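Local coordinates for protein cysteine desulfurase (Fervidobacterium islandicum, PDB 6A6E) that catalyses, as a PLP-dependent cysteine desulfurase of the SufS type, the release of sulfur from cysteine, probably supplying it for iron-sulfur cluster assembly, at residues V126-V131 and V151-A156; G160-E165 and Q191-E196; S166-K171 and R199-N204. One frame throughout, in Å; residues are numbered along the deposited sequence.

Contact 1: V126-V131 and V151-A156; sequences VLISQV and VAYITA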
# COMPACT_ATOMS: atom_id res chain seq x y z
N VAL A 126 17.37 -21.65 2.12
CA VAL A 126 17.45 -20.22 2.16
C VAL A 126 18.33 -19.91 3.33
O VAL A 126 18.02 -20.30 4.44
CB VAL A 126 16.07 -19.53 2.47
CG1 VAL A 126 16.26 -18.02 2.44
CG2 VAL A 126 15.06 -19.91 1.43
N LEU A 127 19.35 -19.11 3.10
CA LEU A 127 20.25 -18.63 4.14
C LEU A 127 19.94 -17.17 4.47
O LEU A 127 20.07 -16.28 3.62
CB LEU A 127 21.68 -18.69 3.65
CG LEU A 127 22.78 -18.18 4.59
CD1 LEU A 127 22.78 -19.01 5.86
CD2 LEU A 127 24.14 -18.28 3.88
N ILE A 128 19.64 -16.91 5.74
CA ILE A 128 19.50 -15.53 6.26
C ILE A 128 20.46 -15.29 7.41
O ILE A 128 21.28 -16.12 7.66
CB ILE A 128 18.04 -15.25 6.66
CG1 ILE A 128 17.57 -16.16 7.76
CG2 ILE A 128 17.13 -15.43 5.45
CD1 ILE A 128 16.09 -15.92 8.12
N SER A 129 20.43 -14.13 8.05
CA SER A 129 21.29 -13.92 9.18
C SER A 129 20.50 -13.91 10.50
O SER A 129 19.29 -13.70 10.50
CB SER A 129 22.07 -12.62 9.01
OG SER A 129 21.45 -11.59 9.72
N GLN A 130 21.20 -14.12 11.62
CA GLN A 130 20.59 -14.09 12.92
C GLN A 130 20.09 -12.70 13.33
O GLN A 130 19.30 -12.58 14.27
CB GLN A 130 21.56 -14.62 14.01
CG GLN A 130 21.59 -16.11 14.08
CD GLN A 130 22.40 -16.73 15.24
OE1 GLN A 130 23.33 -16.14 15.78
NE2 GLN A 130 22.02 -17.95 15.61
N VAL A 131 20.58 -11.64 12.71
CA VAL A 131 20.15 -10.33 13.13
C VAL A 131 18.99 -9.77 12.27
O VAL A 131 18.65 -8.58 12.39
CB VAL A 131 21.35 -9.35 13.11
CG1 VAL A 131 22.56 -10.00 13.76
CG2 VAL A 131 21.72 -8.92 11.72
N VAL A 151 15.53 -23.30 6.19
CA VAL A 151 16.13 -22.02 6.50
C VAL A 151 17.39 -22.24 7.36
O VAL A 151 17.33 -22.98 8.36
CB VAL A 151 15.12 -21.18 7.28
CG1 VAL A 151 15.73 -19.85 7.65
CG2 VAL A 151 13.83 -20.99 6.44
N ALA A 152 18.46 -21.56 7.01
CA ALA A 152 19.75 -21.64 7.76
C ALA A 152 20.20 -20.24 8.04
O ALA A 152 19.76 -19.30 7.36
CB ALA A 152 20.78 -22.34 6.91
N TYR A 153 21.03 -20.07 9.06
CA TYR A 153 21.44 -18.73 9.50
C TYR A 153 22.94 -18.53 9.50
O TYR A 153 23.66 -19.42 9.87
CB TYR A 153 20.98 -18.50 10.92
CG TYR A 153 19.49 -18.41 11.06
CD1 TYR A 153 18.71 -19.56 11.14
CD2 TYR A 153 18.87 -17.19 11.12
CE1 TYR A 153 17.33 -19.49 11.27
CE2 TYR A 153 17.50 -17.11 11.26
CZ TYR A 153 16.73 -18.24 11.33
OH TYR A 153 15.35 -18.12 11.51
N ILE A 154 23.41 -17.35 9.10
CA ILE A 154 24.75 -16.87 9.40
C ILE A 154 24.73 -16.39 10.85
O ILE A 154 23.87 -15.55 11.20
CB ILE A 154 25.11 -15.70 8.50
CG1 ILE A 154 25.06 -16.14 7.02
CG2 ILE A 154 26.44 -15.12 8.89
CD1 ILE A 154 25.08 -14.96 6.08
N THR A 155 25.62 -16.91 11.70
CA THR A 155 25.50 -16.62 13.14
C THR A 155 26.19 -15.32 13.51
O THR A 155 27.13 -14.89 12.85
CB THR A 155 26.11 -17.74 14.00
OG1 THR A 155 27.44 -17.89 13.60
CG2 THR A 155 25.45 -19.04 13.72
N ALA A 156 25.65 -14.65 14.51
CA ALA A 156 26.19 -13.44 15.02
C ALA A 156 26.95 -13.73 16.29
O ALA A 156 26.68 -14.77 16.92
CB ALA A 156 25.07 -12.47 15.35
O HOH W 1 24.71 -16.74 18.08
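Strands 126-129 and 151-154 pair in parallel at one border of the seven-stranded sheet of the PLP-binding domain, 151-154 being its outermost strand within the chain. Four backbone bonds join them: A152 N to V126 O, I128 N to A152 O (2.9 Å), I154 N to I128 O, and Q130 N to I154 O, the last slightly longer at 3.1 Å. Helix 138-147 links the two strands, making this a beta-alpha-beta unit of the large PLP-binding domain. W140 of that helix covers V126 and I128, and V141 touches Y153. On this face I128 and Y153 run alongside each other, I128 CG1 lying 3.6 Å from Y153 CE2. The phenol suits a border position because its OH can bond to F271 O of the second subunit. L127 and I154 share the other face, their side chains crossing nearly at right angles with CD1 of L127 3.8 Å from CG1 of I154; branched aliphatic groups suit this layer, where T170 also packs. Beyond the strands, Q130 takes over the pairing. With CG anti to its carbonyl carbon (chi1 -81°) and the chain extended beyond, its OE1 accepts from A156 N at 3.0 Å, a straight bond (168° at the hydrogen) whose donor is tilted 34° from the amide carbonyl plane. A water donates to Q130 OE1 and also to A156 O.

Contact 2: G160-E165 and Q191-E196; sequences GVITNE and QEMPIE
The primary amide of Q191 meets the backbone of I162 with both of its polar ends. OE1 accepts from I162 N at 3.0 Å, in the carbonyl plane and on a lone pair, while NE2 donates to I162 O at 2.9 Å in a nearly straight bond (171° at the hydrogen). I162 O lies almost in the Q191 amide plane, although NE2 is tilted 28° from the I162 carbonyl plane. Q191 reaches across because CG stands opposite its own backbone N (chi1 -175°) and the rest of the chain is extended. A water gives OE1 a second donor and also donates to G160 O at 2.7 Å. Beside this polar pair, the methyl CE of M193 rests 3.7 Å from I162 CG1, the flexible thioether fitting against the branched chain at about a right angle. Both segments are loops leading into helices, 164-173 and 195-201; T163 caps the first through OG1 to S166 N, and P194 occupies the N-cap position of the second. One glutamine thus satisfies both backbone groups of a single buried residue, I162, much as a paired strand would, and the two bonds together restrain the rotation of its amide.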
# COMPACT_ATOMS: atom_id res chain seq x y z
N GLY A 160 26.14 -9.25 18.79
CA GLY A 160 25.27 -9.16 17.63
C GLY A 160 25.96 -8.87 16.30
O GLY A 160 25.31 -8.55 15.35
N VAL A 161 27.28 -9.01 16.24
CA VAL A 161 28.07 -8.65 15.05
C VAL A 161 28.12 -9.83 14.13
O VAL A 161 28.27 -10.99 14.58
CB VAL A 161 29.53 -8.18 15.43
CG1 VAL A 161 30.34 -7.80 14.19
CG2 VAL A 161 29.44 -6.98 16.29
N ILE A 162 27.92 -9.57 12.83
CA ILE A 162 28.15 -10.57 11.79
C ILE A 162 29.58 -10.30 11.24
O ILE A 162 29.79 -9.32 10.55
CB ILE A 162 27.14 -10.45 10.63
CG1 ILE A 162 25.73 -10.63 11.13
CG2 ILE A 162 27.50 -11.43 9.49
CD1 ILE A 162 25.34 -12.04 11.39
N THR A 163 30.55 -11.13 11.61
CA THR A 163 31.95 -10.91 11.21
C THR A 163 32.17 -11.50 9.83
O THR A 163 31.44 -12.40 9.41
CB THR A 163 32.95 -11.57 12.22
OG1 THR A 163 32.76 -12.99 12.21
CG2 THR A 163 32.72 -11.03 13.58
N ASN A 164 33.16 -10.96 9.12
CA ASN A 164 33.61 -11.55 7.84
C ASN A 164 33.93 -13.00 7.98
O ASN A 164 33.59 -13.81 7.08
CB ASN A 164 34.84 -10.81 7.30
CG ASN A 164 34.51 -9.48 6.71
OD1 ASN A 164 33.34 -9.05 6.76
ND2 ASN A 164 35.51 -8.83 6.09
N GLU A 165 34.56 -13.37 9.09
CA GLU A 165 34.86 -14.79 9.36
C GLU A 165 33.62 -15.64 9.48
O GLU A 165 33.59 -16.76 8.90
CB GLU A 165 35.73 -14.96 10.61
CG GLU A 165 36.16 -16.38 10.93
CD GLU A 165 36.89 -17.12 9.78
OE1 GLU A 165 37.60 -16.48 8.91
OE2 GLU A 165 36.77 -18.37 9.73
N GLN A 191 24.93 -2.26 12.27
CA GLN A 191 26.03 -2.73 11.43
C GLN A 191 25.66 -2.70 9.93
O GLN A 191 24.74 -3.42 9.51
CB GLN A 191 26.44 -4.18 11.78
CG GLN A 191 27.67 -4.62 11.00
CD GLN A 191 28.09 -6.05 11.20
OE1 GLN A 191 27.43 -6.80 11.91
NE2 GLN A 191 29.18 -6.46 10.51
N GLU A 192 26.37 -1.90 9.15
CA GLU A 192 26.32 -2.02 7.69
C GLU A 192 27.04 -3.30 7.23
O GLU A 192 28.17 -3.51 7.58
CB GLU A 192 26.94 -0.81 7.00
CG GLU A 192 26.18 0.49 7.33
CD GLU A 192 26.78 1.75 6.70
OE1 GLU A 192 27.91 1.67 6.18
OE2 GLU A 192 26.12 2.83 6.73
N MET A 193 26.34 -4.15 6.48
CA MET A 193 26.85 -5.44 6.11
C MET A 193 27.75 -5.39 4.85
O MET A 193 27.56 -4.56 3.97
CB MET A 193 25.70 -6.44 5.87
CG MET A 193 24.84 -6.74 7.09
SD MET A 193 25.78 -7.35 8.54
CE MET A 193 24.56 -7.38 9.85
N PRO A 194 28.70 -6.32 4.78
CA PRO A 194 29.62 -6.42 3.68
C PRO A 194 28.92 -7.13 2.51
O PRO A 194 29.18 -8.29 2.20
CB PRO A 194 30.79 -7.23 4.29
CG PRO A 194 30.09 -8.19 5.19
CD PRO A 194 28.98 -7.33 5.82
N ILE A 195 28.03 -6.41 1.84
CA ILE A 195 27.24 -7.00 0.75
C ILE A 195 28.06 -7.63 -0.40
O ILE A 195 27.74 -8.76 -0.85
CB ILE A 195 26.29 -5.95 0.14
CG1 ILE A 195 25.28 -5.53 1.19
CG2 ILE A 195 25.58 -6.55 -1.06
CD1 ILE A 195 24.45 -4.33 0.77
N GLU A 196 29.10 -6.95 -0.86
CA GLU A 196 29.97 -7.52 -1.94
C GLU A 196 30.71 -8.80 -1.53
O GLU A 196 30.77 -9.77 -2.28
CB GLU A 196 30.92 -6.47 -2.46
CG GLU A 196 30.13 -5.41 -3.22
CD GLU A 196 30.96 -4.39 -3.98
OE1 GLU A 196 31.96 -4.77 -4.59
OE2 GLU A 196 30.57 -3.21 -4.03
O HOH W 2 24.86 -6.83 13.26

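Contact 3: S166-K171 and R199-N204; sequences SILKTK and RETFKN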
# COMPACT_ATOMS: atom_id res chain seq x y z
N SER A 166 32.60 -15.15 10.20
CA SER A 166 31.32 -15.90 10.26
C SER A 166 30.77 -16.14 8.85
O SER A 166 30.30 -17.22 8.52
CB SER A 166 30.28 -15.15 11.11
OG SER A 166 29.12 -15.97 11.17
N ILE A 167 30.87 -15.13 8.00
CA ILE A 167 30.36 -15.28 6.61
C ILE A 167 31.07 -16.36 5.81
O ILE A 167 30.44 -17.31 5.30
CB ILE A 167 30.40 -13.93 5.86
CG1 ILE A 167 29.27 -13.03 6.41
CG2 ILE A 167 30.09 -14.13 4.38
CD1 ILE A 167 29.57 -11.59 6.19
N LEU A 168 32.40 -16.27 5.80
CA LEU A 168 33.28 -17.34 5.22
C LEU A 168 33.11 -18.71 5.86
O LEU A 168 33.07 -19.69 5.13
CB LEU A 168 34.75 -16.95 5.28
CG LEU A 168 35.01 -15.67 4.49
CD1 LEU A 168 36.36 -15.05 4.80
CD2 LEU A 168 34.85 -15.94 3.00
N LYS A 169 32.99 -18.79 7.20
CA LYS A 169 32.68 -20.08 7.86
C LYS A 169 31.32 -20.70 7.50
O LYS A 169 31.19 -21.93 7.28
CB LYS A 169 32.77 -19.95 9.37
CG LYS A 169 34.14 -20.36 9.90
CD LYS A 169 34.06 -21.11 11.23
CE LYS A 169 33.90 -20.18 12.44
NZ LYS A 169 33.93 -20.93 13.73
N THR A 170 30.30 -19.86 7.41
CA THR A 170 28.99 -20.38 6.98
C THR A 170 29.04 -21.10 5.62
O THR A 170 28.37 -22.10 5.43
CB THR A 170 27.96 -19.27 6.89
OG1 THR A 170 27.90 -18.61 8.17
CG2 THR A 170 26.58 -19.84 6.46
N LYS A 171 29.83 -20.58 4.70
CA LYS A 171 29.96 -21.16 3.35
C LYS A 171 30.53 -22.57 3.35
O LYS A 171 30.21 -23.34 2.47
CB LYS A 171 30.85 -20.26 2.47
CG LYS A 171 31.49 -20.86 1.23
CD LYS A 171 30.56 -21.12 0.05
CE LYS A 171 31.38 -21.34 -1.23
NZ LYS A 171 32.17 -20.11 -1.60
N ARG A 199 28.12 -11.33 -1.77
CA ARG A 199 27.79 -11.66 -3.15
C ARG A 199 28.84 -12.65 -3.75
O ARG A 199 28.45 -13.62 -4.43
CB ARG A 199 27.79 -10.37 -3.95
CG ARG A 199 27.83 -10.49 -5.47
CD ARG A 199 26.58 -11.03 -6.10
NE ARG A 199 26.21 -12.41 -5.78
CZ ARG A 199 25.04 -12.96 -6.12
NH1 ARG A 199 24.11 -12.27 -6.78
NH2 ARG A 199 24.75 -14.21 -5.77
N GLU A 200 30.12 -12.41 -3.48
CA GLU A 200 31.21 -13.36 -3.98
C GLU A 200 31.28 -14.65 -3.25
O GLU A 200 31.55 -15.70 -3.88
CB GLU A 200 32.59 -12.71 -4.02
CG GLU A 200 32.65 -11.35 -4.69
CD GLU A 200 32.06 -11.32 -6.10
OE1 GLU A 200 31.96 -12.41 -6.72
OE2 GLU A 200 31.69 -10.21 -6.57
N THR A 201 31.02 -14.64 -1.94
CA THR A 201 31.03 -15.90 -1.19
C THR A 201 29.90 -16.84 -1.65
O THR A 201 30.06 -18.04 -1.68
CB THR A 201 30.88 -15.59 0.30
OG1 THR A 201 31.90 -14.66 0.67
CG2 THR A 201 30.92 -16.82 1.15
N PHE A 202 28.73 -16.29 -1.96
CA PHE A 202 27.61 -17.13 -2.36
C PHE A 202 27.25 -16.76 -3.79
O PHE A 202 26.21 -16.12 -4.10
CB PHE A 202 26.43 -16.97 -1.41
CG PHE A 202 26.76 -17.35 0.00
CD1 PHE A 202 26.89 -18.67 0.35
CD2 PHE A 202 27.02 -16.40 0.95
CE1 PHE A 202 27.21 -19.01 1.63
CE2 PHE A 202 27.36 -16.74 2.23
CZ PHE A 202 27.44 -18.06 2.57
N LYS A 203 28.17 -17.15 -4.66
CA LYS A 203 28.20 -16.65 -6.02
C LYS A 203 27.02 -17.15 -6.86
O LYS A 203 26.53 -16.42 -7.70
CB LYS A 203 29.53 -17.08 -6.64
CG LYS A 203 29.79 -16.42 -7.94
CD LYS A 203 30.36 -15.06 -7.81
CE LYS A 203 30.63 -14.62 -9.23
NZ LYS A 203 30.95 -13.18 -9.25
N ASN A 204 26.54 -18.36 -6.59
CA ASN A 204 25.40 -18.95 -7.27
C ASN A 204 24.04 -18.70 -6.65
O ASN A 204 23.06 -19.20 -7.18
CB ASN A 204 25.52 -20.46 -7.27
CG ASN A 204 26.50 -20.93 -8.25
OD1 ASN A 204 26.34 -20.67 -9.42
ND2 ASN A 204 27.57 -21.57 -7.78
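CE1 of the F202 ring comes 3.9 Å from K171 CA, meeting helix 164-173 obliquely, while the methyl CG2 of T201, its neighbour in the chain, lies 3.7 Å over one face, offset toward the rim. The guanidinium of R199 receives F202 O at its edge, NH2 donating to it in plane at 2.9 Å and tying down the chain where it leaves helix 195-201; NH1 of the same R199 forms a salt bridge with D228. Between the helices, T201 is the hub. Its CG2 lies 3.7 Å from K171 CB, and its OG1, bonded to L197 O, faces the methyls of I167 and L168; a small beta-branched residue suits a place where the CA atoms of L168 and T201 are only 6.9 Å apart. K171 runs antiparallel to the T201 side chain; its CG is anti to the backbone N (chi1 160°) and the chain then folds back, bringing NZ to T201 O at 3.0 Å, on a lone pair. A methionine in its place would probably leave T201 O without this charged donor. Carbonyls at a helix's C-terminal end lack following amide donors, and the helix dipole probably favours the lysine charge there.

Contact 1 belongs to the central sheet, at its border, whereas contacts 2 and 3 lie in the layer beside it, both joining the regions of helices 164-173 and 195-201: contact 2 at their N-terminal entrances, contact 3 between the body of the first and the C-terminal end of the second. Backbone pairing dominates contact 1; in contact 2 a side-chain amide substitutes for it, and in contact 3 a lysine and apolar packing prevail. Contact 3 is the most buried overall, though its lysine is partly exposed; the other two are partly buried. The layers interlock: L127 CD2 packs 3.6 Å from F202 CZ, V131 CG2 meets M193 CE, and I167 lies against both I162 and P194.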